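Local atomic coordinates of 5' nucleotidase family protein (Staphylococcus aureus subsp. aureus, PDB entry 4Q7F), a protein that belongs to the 5'-nucleotidase family, pairing a calcineurin-like metallophosphoesterase domain that holds manganese and magnesium ions with a 5'-nucleotidase C-terminal domain. Residues 131-139 against 178-187; 154-164 against 198-207. All coordinates share one frame; numbering follows the deposited sequence. Where two conformers were deposited one is given.

Contact 1 (131-139 against 178-187); sequences LCANIYEND and SLTFHSAFEI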
# COMPACT_ATOMS: atom_id res chain seq x y z
N LEU A 131 -18.79 -0.34 -1.19
CA LEU A 131 -19.38 0.49 -0.15
C LEU A 131 -18.34 1.41 0.48
O LEU A 131 -17.33 0.93 0.99
CB LEU A 131 -20.01 -0.40 0.92
CG LEU A 131 -21.13 -1.34 0.42
CD1 LEU A 131 -21.54 -2.29 1.54
CD2 LEU A 131 -22.34 -0.56 -0.07
N CYS A 132 -18.60 2.71 0.42
CA CYS A 132 -17.70 3.72 1.03
C CYS A 132 -18.54 4.87 1.56
O CYS A 132 -18.98 5.73 0.79
CB CYS A 132 -16.69 4.24 0.03
SG CYS A 132 -15.54 5.41 0.79
N ALA A 133 -18.76 4.89 2.87
CA ALA A 133 -19.60 5.93 3.48
C ALA A 133 -18.89 7.23 3.87
O ALA A 133 -19.55 8.25 4.16
CB ALA A 133 -20.31 5.34 4.70
N ASN A 134 -17.56 7.24 3.85
CA ASN A 134 -16.85 8.43 4.31
C ASN A 134 -16.02 9.21 3.29
O ASN A 134 -15.23 10.10 3.66
CB ASN A 134 -16.01 8.07 5.53
CG ASN A 134 -14.85 7.17 5.20
OD1 ASN A 134 -14.96 6.31 4.35
ND2 ASN A 134 -13.73 7.39 5.87
N ILE A 135 -16.17 8.91 2.01
CA ILE A 135 -15.46 9.65 0.96
C ILE A 135 -16.54 10.27 0.11
O ILE A 135 -17.34 9.55 -0.53
CB ILE A 135 -14.55 8.78 0.09
CG1 ILE A 135 -13.41 8.21 0.92
CG2 ILE A 135 -13.99 9.60 -1.07
CD1 ILE A 135 -12.41 7.38 0.15
N TYR A 136 -16.59 11.59 0.11
CA TYR A 136 -17.59 12.32 -0.66
C TYR A 136 -17.02 12.95 -1.92
O TYR A 136 -15.86 13.42 -1.94
CB TYR A 136 -18.21 13.42 0.20
CG TYR A 136 -19.31 12.97 1.14
CD1 TYR A 136 -19.09 12.02 2.13
CD2 TYR A 136 -20.58 13.55 1.06
CE1 TYR A 136 -20.11 11.63 2.99
CE2 TYR A 136 -21.59 13.18 1.93
CZ TYR A 136 -21.36 12.22 2.89
OH TYR A 136 -22.39 11.86 3.74
N GLU A 137 -17.84 12.95 -2.95
CA GLU A 137 -17.53 13.62 -4.19
C GLU A 137 -18.59 14.72 -4.28
O GLU A 137 -19.79 14.43 -4.44
CB GLU A 137 -17.62 12.68 -5.36
CG GLU A 137 -17.26 13.34 -6.68
CD GLU A 137 -17.54 12.45 -7.87
OE1 GLU A 137 -18.48 11.63 -7.84
OE2 GLU A 137 -16.84 12.61 -8.88
N ASN A 138 -18.17 15.97 -4.16
CA ASN A 138 -19.08 17.09 -4.11
C ASN A 138 -19.98 16.93 -2.87
O ASN A 138 -19.45 16.79 -1.75
CB ASN A 138 -19.84 17.27 -5.44
CG ASN A 138 -18.92 17.63 -6.60
OD1 ASN A 138 -17.85 18.23 -6.41
ND2 ASN A 138 -19.33 17.29 -7.81
N ASP A 139 -21.29 16.89 -3.04
CA ASP A 139 -22.18 16.81 -1.88
C ASP A 139 -22.87 15.45 -1.67
O ASP A 139 -23.98 15.38 -1.16
CB ASP A 139 -23.20 17.96 -1.96
CG ASP A 139 -22.53 19.34 -1.97
OD1 ASP A 139 -21.39 19.46 -1.46
OD2 ASP A 139 -23.14 20.30 -2.47
N SER A 178 -11.70 16.78 -6.28
CA SER A 178 -13.12 17.01 -6.03
C SER A 178 -13.66 16.22 -4.84
O SER A 178 -14.86 16.25 -4.55
CB SER A 178 -13.92 16.58 -7.27
OG SER A 178 -13.70 15.21 -7.56
N LEU A 179 -12.76 15.54 -4.13
CA LEU A 179 -13.18 14.66 -3.05
C LEU A 179 -12.95 15.23 -1.67
O LEU A 179 -12.05 16.02 -1.44
CB LEU A 179 -12.41 13.32 -3.15
CG LEU A 179 -12.41 12.61 -4.51
CD1 LEU A 179 -11.69 11.28 -4.40
CD2 LEU A 179 -13.82 12.41 -5.04
N THR A 180 -13.76 14.74 -0.74
CA THR A 180 -13.68 15.09 0.66
C THR A 180 -13.59 13.78 1.46
O THR A 180 -14.44 12.89 1.28
CB THR A 180 -14.92 15.87 1.08
OG1 THR A 180 -15.06 17.01 0.23
CG2 THR A 180 -14.82 16.32 2.54
N PHE A 181 -12.58 13.67 2.32
CA PHE A 181 -12.34 12.48 3.12
C PHE A 181 -12.69 12.71 4.58
O PHE A 181 -12.04 13.49 5.26
CB PHE A 181 -10.88 12.05 3.02
CG PHE A 181 -10.42 11.88 1.61
CD1 PHE A 181 -10.01 12.99 0.87
CD2 PHE A 181 -10.44 10.65 1.00
CE1 PHE A 181 -9.62 12.85 -0.45
CE2 PHE A 181 -10.06 10.50 -0.31
CZ PHE A 181 -9.64 11.60 -1.04
N HIS A 182 -13.70 12.01 5.08
CA HIS A 182 -14.10 12.20 6.47
C HIS A 182 -13.56 11.10 7.38
O HIS A 182 -13.33 9.96 6.95
CB HIS A 182 -15.63 12.24 6.56
CG HIS A 182 -16.26 13.33 5.75
ND1 HIS A 182 -16.50 14.59 6.25
CD2 HIS A 182 -16.70 13.33 4.47
CE1 HIS A 182 -17.05 15.33 5.31
NE2 HIS A 182 -17.19 14.59 4.22
N SER A 183 -13.33 11.45 8.64
CA SER A 183 -12.89 10.49 9.65
C SER A 183 -13.81 9.26 9.67
O SER A 183 -15.03 9.40 9.74
CB SER A 183 -12.97 11.15 11.03
OG SER A 183 -12.93 10.17 12.05
N ALA A 184 -13.22 8.07 9.63
CA ALA A 184 -13.98 6.82 9.67
C ALA A 184 -14.66 6.70 11.02
O ALA A 184 -15.78 6.20 11.11
CB ALA A 184 -13.09 5.62 9.41
N PHE A 185 -14.00 7.17 12.07
CA PHE A 185 -14.59 7.14 13.40
C PHE A 185 -15.86 7.98 13.46
O PHE A 185 -16.88 7.54 14.01
CB PHE A 185 -13.59 7.68 14.43
CG PHE A 185 -14.14 7.73 15.83
CD1 PHE A 185 -15.01 8.74 16.22
CD2 PHE A 185 -13.79 6.77 16.76
CE1 PHE A 185 -15.52 8.78 17.50
CE2 PHE A 185 -14.29 6.81 18.05
CZ PHE A 185 -15.16 7.82 18.42
N GLU A 186 -15.79 9.19 12.92
CA GLU A 186 -16.93 10.12 12.97
C GLU A 186 -18.12 9.63 12.15
O GLU A 186 -19.26 9.73 12.60
CB GLU A 186 -16.54 11.51 12.50
CG GLU A 186 -15.50 12.19 13.38
CD GLU A 186 -15.14 13.58 12.90
OE1 GLU A 186 -15.87 14.13 12.04
OE2 GLU A 186 -14.13 14.12 13.40
N ILE A 187 -17.86 9.11 10.96
CA ILE A 187 -18.95 8.61 10.12
C ILE A 187 -19.59 7.38 10.78
O ILE A 187 -20.81 7.22 10.76
CB ILE A 187 -18.48 8.33 8.69
CG1 ILE A 187 -18.01 9.62 8.03
CG2 ILE A 187 -19.60 7.70 7.87
CD1 ILE A 187 -19.02 10.76 8.05

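Contact 2 (154-164 against 198-207); sequences DQTVGVIGLTT and HADIIVVCYH. With MG (magnesium ion), chain B.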
# COMPACT_ATOMS: atom_id res chain seq x y z
N ASP A 154 -34.82 -14.35 10.46
CA ASP A 154 -35.65 -13.23 10.90
C ASP A 154 -34.81 -12.07 11.48
O ASP A 154 -35.34 -11.21 12.19
CB ASP A 154 -36.69 -13.71 11.92
CG ASP A 154 -36.08 -14.43 13.11
OD1 ASP A 154 -34.84 -14.59 13.16
OD2 ASP A 154 -36.85 -14.85 14.00
N GLN A 155 -33.51 -12.07 11.19
CA GLN A 155 -32.60 -11.03 11.64
C GLN A 155 -32.14 -10.20 10.45
O GLN A 155 -32.33 -10.60 9.30
CB GLN A 155 -31.35 -11.64 12.29
CG GLN A 155 -31.59 -12.56 13.48
CD GLN A 155 -32.35 -11.89 14.62
OE1 GLN A 155 -33.57 -11.75 14.57
NE2 GLN A 155 -31.64 -11.52 15.67
N THR A 156 -31.56 -9.04 10.72
CA THR A 156 -31.03 -8.19 9.67
C THR A 156 -29.59 -7.87 9.96
O THR A 156 -29.22 -7.59 11.10
CB THR A 156 -31.83 -6.88 9.53
OG1 THR A 156 -33.15 -7.19 9.08
CG2 THR A 156 -31.16 -5.95 8.51
N VAL A 157 -28.77 -7.97 8.92
CA VAL A 157 -27.37 -7.61 8.99
C VAL A 157 -27.20 -6.27 8.31
O VAL A 157 -27.74 -6.05 7.23
CB VAL A 157 -26.47 -8.63 8.26
CG1 VAL A 157 -25.02 -8.19 8.35
CG2 VAL A 157 -26.67 -10.02 8.83
N GLY A 158 -26.42 -5.37 8.93
CA GLY A 158 -26.13 -4.07 8.38
C GLY A 158 -24.63 -3.96 8.15
O GLY A 158 -23.84 -4.27 9.05
N VAL A 159 -24.25 -3.55 6.95
CA VAL A 159 -22.84 -3.44 6.61
C VAL A 159 -22.48 -2.02 6.24
O VAL A 159 -23.17 -1.38 5.45
CB VAL A 159 -22.47 -4.36 5.42
CG1 VAL A 159 -20.97 -4.31 5.18
CG2 VAL A 159 -22.89 -5.78 5.69
N ILE A 160 -21.41 -1.51 6.83
CA ILE A 160 -20.96 -0.19 6.49
C ILE A 160 -19.51 -0.27 6.02
O ILE A 160 -18.67 -0.89 6.69
CB ILE A 160 -21.11 0.81 7.66
CG1 ILE A 160 -20.64 2.20 7.21
CG2 ILE A 160 -20.32 0.37 8.89
CD1 ILE A 160 -20.96 3.30 8.22
N GLY A 161 -19.24 0.35 4.87
CA GLY A 161 -17.90 0.41 4.28
C GLY A 161 -17.24 1.76 4.56
O GLY A 161 -17.83 2.82 4.38
N LEU A 162 -15.99 1.70 5.00
CA LEU A 162 -15.23 2.88 5.36
C LEU A 162 -13.82 2.76 4.86
O LEU A 162 -13.29 1.65 4.72
CB LEU A 162 -15.22 3.05 6.87
CG LEU A 162 -16.57 3.39 7.48
CD1 LEU A 162 -16.64 3.11 8.98
CD2 LEU A 162 -16.94 4.83 7.15
N THR A 163 -13.21 3.92 4.61
CA THR A 163 -11.86 3.98 4.07
C THR A 163 -10.97 4.96 4.86
O THR A 163 -11.43 5.99 5.36
CB THR A 163 -11.91 4.43 2.59
OG1 THR A 163 -12.70 3.50 1.81
CG2 THR A 163 -10.52 4.50 2.00
N THR A 164 -9.71 4.61 5.01
CA THR A 164 -8.75 5.53 5.68
C THR A 164 -8.87 6.97 5.12
O THR A 164 -8.87 7.20 3.90
CB THR A 164 -7.31 5.02 5.56
OG1 THR A 164 -6.38 5.97 6.16
CG2 THR A 164 -6.94 4.79 4.09
N HIS A 198 -32.15 -0.36 12.33
CA HIS A 198 -32.50 -1.18 11.18
C HIS A 198 -32.00 -2.63 11.31
O HIS A 198 -32.67 -3.54 10.83
CB HIS A 198 -31.95 -0.52 9.90
CG HIS A 198 -32.63 -0.96 8.64
ND1 HIS A 198 -32.44 -2.21 8.08
CD2 HIS A 198 -33.49 -0.30 7.82
CE1 HIS A 198 -33.17 -2.30 6.98
NE2 HIS A 198 -33.81 -1.17 6.80
N ALA A 199 -30.88 -2.85 12.00
CA ALA A 199 -30.26 -4.18 12.06
C ALA A 199 -29.93 -4.76 13.44
O ALA A 199 -29.73 -4.03 14.40
CB ALA A 199 -29.00 -4.19 11.21
N ASP A 200 -29.85 -6.08 13.48
CA ASP A 200 -29.51 -6.84 14.68
C ASP A 200 -28.02 -7.14 14.72
O ASP A 200 -27.43 -7.25 15.79
CB ASP A 200 -30.27 -8.15 14.69
CG ASP A 200 -31.76 -7.95 14.60
OD1 ASP A 200 -32.36 -7.46 15.57
OD2 ASP A 200 -32.33 -8.32 13.55
N ILE A 201 -27.43 -7.28 13.53
CA ILE A 201 -26.00 -7.56 13.40
C ILE A 201 -25.34 -6.47 12.57
O ILE A 201 -25.83 -6.10 11.49
CB ILE A 201 -25.75 -8.92 12.73
CG1 ILE A 201 -26.38 -10.04 13.56
CG2 ILE A 201 -24.25 -9.16 12.54
CD1 ILE A 201 -25.76 -10.22 14.93
N ILE A 202 -24.21 -5.97 13.07
CA ILE A 202 -23.46 -4.91 12.41
C ILE A 202 -22.05 -5.36 12.03
O ILE A 202 -21.31 -5.91 12.85
CB ILE A 202 -23.39 -3.66 13.30
CG1 ILE A 202 -24.81 -3.08 13.42
CG2 ILE A 202 -22.42 -2.64 12.72
CD1 ILE A 202 -24.99 -2.08 14.53
N VAL A 203 -21.72 -5.12 10.77
CA VAL A 203 -20.44 -5.47 10.19
C VAL A 203 -19.81 -4.22 9.64
O VAL A 203 -20.40 -3.54 8.80
CB VAL A 203 -20.62 -6.47 9.02
CG1 VAL A 203 -19.28 -6.83 8.38
CG2 VAL A 203 -21.34 -7.73 9.49
N VAL A 204 -18.63 -3.89 10.14
CA VAL A 204 -17.88 -2.76 9.67
C VAL A 204 -16.74 -3.25 8.78
O VAL A 204 -15.93 -4.09 9.22
CB VAL A 204 -17.25 -1.96 10.83
CG1 VAL A 204 -16.38 -0.85 10.27
CG2 VAL A 204 -18.32 -1.39 11.75
N CYS A 205 -16.69 -2.78 7.54
CA CYS A 205 -15.58 -3.12 6.63
C CYS A 205 -14.79 -1.85 6.42
O CYS A 205 -15.18 -0.98 5.64
CB CYS A 205 -16.03 -3.70 5.30
SG CYS A 205 -16.89 -5.27 5.43
N TYR A 206 -13.68 -1.76 7.12
CA TYR A 206 -12.83 -0.59 7.12
C TYR A 206 -11.51 -0.85 6.44
O TYR A 206 -10.75 -1.71 6.88
CB TYR A 206 -12.61 -0.20 8.58
CG TYR A 206 -11.62 0.91 8.85
CD1 TYR A 206 -11.65 2.11 8.15
CD2 TYR A 206 -10.71 0.79 9.90
CE1 TYR A 206 -10.77 3.14 8.46
CE2 TYR A 206 -9.83 1.80 10.21
CZ TYR A 206 -9.86 2.98 9.49
OH TYR A 206 -8.98 3.97 9.82
N HIS A 207 -11.24 -0.15 5.34
CA HIS A 207 -9.96 -0.29 4.73
C HIS A 207 -9.03 0.64 5.51
O HIS A 207 -8.79 1.76 5.11
CB HIS A 207 -9.91 0.09 3.28
CG HIS A 207 -8.59 -0.22 2.68
ND1 HIS A 207 -8.28 -1.45 2.17
CD2 HIS A 207 -7.44 0.50 2.64
CE1 HIS A 207 -7.03 -1.47 1.77
NE2 HIS A 207 -6.49 -0.30 2.05
MG MG B . -4.10 0.55 1.72
O HOH W 1 -34.91 -8.00 13.29
O HOH W 2 -2.07 -0.51 2.08

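Contact 1 (131-139 against 178-187)
A small antiparallel sheet joins Tyr136 to Thr180 through two backbone bonds: Tyr136 N reaches Thr180 O and Thr180 N reaches Tyr136 O, each at 2.8 Å. Beyond this hydrogen-bonded pair, Asn134 closes a ring with His182. Asn134 O accepts His182 N almost straight, while Asn134 ND2 returns a bond to His182 O at 2.8 Å, bent to 147° and tilted from the amide plane. With CG between backbone N and carbonyl carbon (chi1 69°), the amide is set across the gap, and its ND2 also serves Thr163 O. Strand 135-137 is the middle of three, between strands 140-141 and 179-181, in the calcineurin-like phosphoesterase region.

On one face the CG1 and CD1 of Ile135 meet the CD2 side of the Phe181 ring, CG1 to CD2 at 3.8 Å, and Glu137 CB packs against Leu179 CD2; the carboxylate of Glu137 pairs with Lys120. On the other face, which Tyr136 shares with Thr180, the Tyr136 ring takes the imidazole edge of His182, just past the strand, in an offset edge-to-face pair, centroids 5.1 Å apart and planes at 75°. Past the strand, Ile187 CG1 presses on Asn134 CB at 3.6 Å, and Ser183 OG, also bonded to Glu228, N-caps helix 184-198 by accepting Glu186 N.

Contact 2 (154-164 against 198-207)
Thr156 O is gripped by two successive amides, Asp200 N at 2.9 Å and Ile201 N at 3.0 Å. The Ile201 bond is the straighter (164° against 146°) and begins the parallel pairing. Asp200 answers with its side chain: OD2 takes Thr156 N at 3.0 Å through its anti lone pair, and a water donates to the same oxygen. CG lies anti to the carbonyl carbon (chi1 -57°), which turns the carboxylate back to the start of strand 155-163.

From Gly158 to Thr164 the backbones exchange bonds in parallel register, the shortest being Gly158 N to Ile201 O at 2.7 Å. Ala199 CB lies 3.6 Å from Gly158 N, against a residue that has no side chain of its own. Val157, Val159, Val203 and Cys205 share one face; Val157 CG1 meets Val203 CG2 at 3.9 Å, and Val159 lies alongside Val203, pointing the same way. On the other, Ile160 CG2 meets Val204 CG2, and Leu162 CB touches Tyr206 CD1.

At the C-terminal end, His207 directs NE2 to the magnesium ion at 2.6 Å, the metal lying in the ring plane. Asp72, Asn109 and His247 complete the protein ligands; with NE2 on the metal and ND1 giving its hydrogen bond to Asn70 O, the ring is held at both nitrogens. Both are interior strands of a six-stranded mixed sheet, with strand 147-152 beside 155-163 and 242-244 beside 201-207, while helix 184-198 covers the Ile160 and Ile202 face through Met195.

How the contacts relate
Contact 2 is mostly buried core, a long parallel strand pairing lined mostly by aliphatic side chains that ends at a metal ligand; contact 1 is partly buried, a short antiparallel pairing where apolar contacts mix with aromatic and polar ones, with an exposed end at Asn138. Segments of the two alternate along the chain, and helix 184-198, which starts in contact 1, leads into strand 201-207 of contact 2. They also touch directly, their centres 16 Å apart: Ala133 N lies 2.7 Å from Gly161 O, a probable hydrogen bond, and Ala184 CB packs on Tyr206 CE1 at 3.5 Å. The small sheet thus adjoins the metal-bearing end of the larger one.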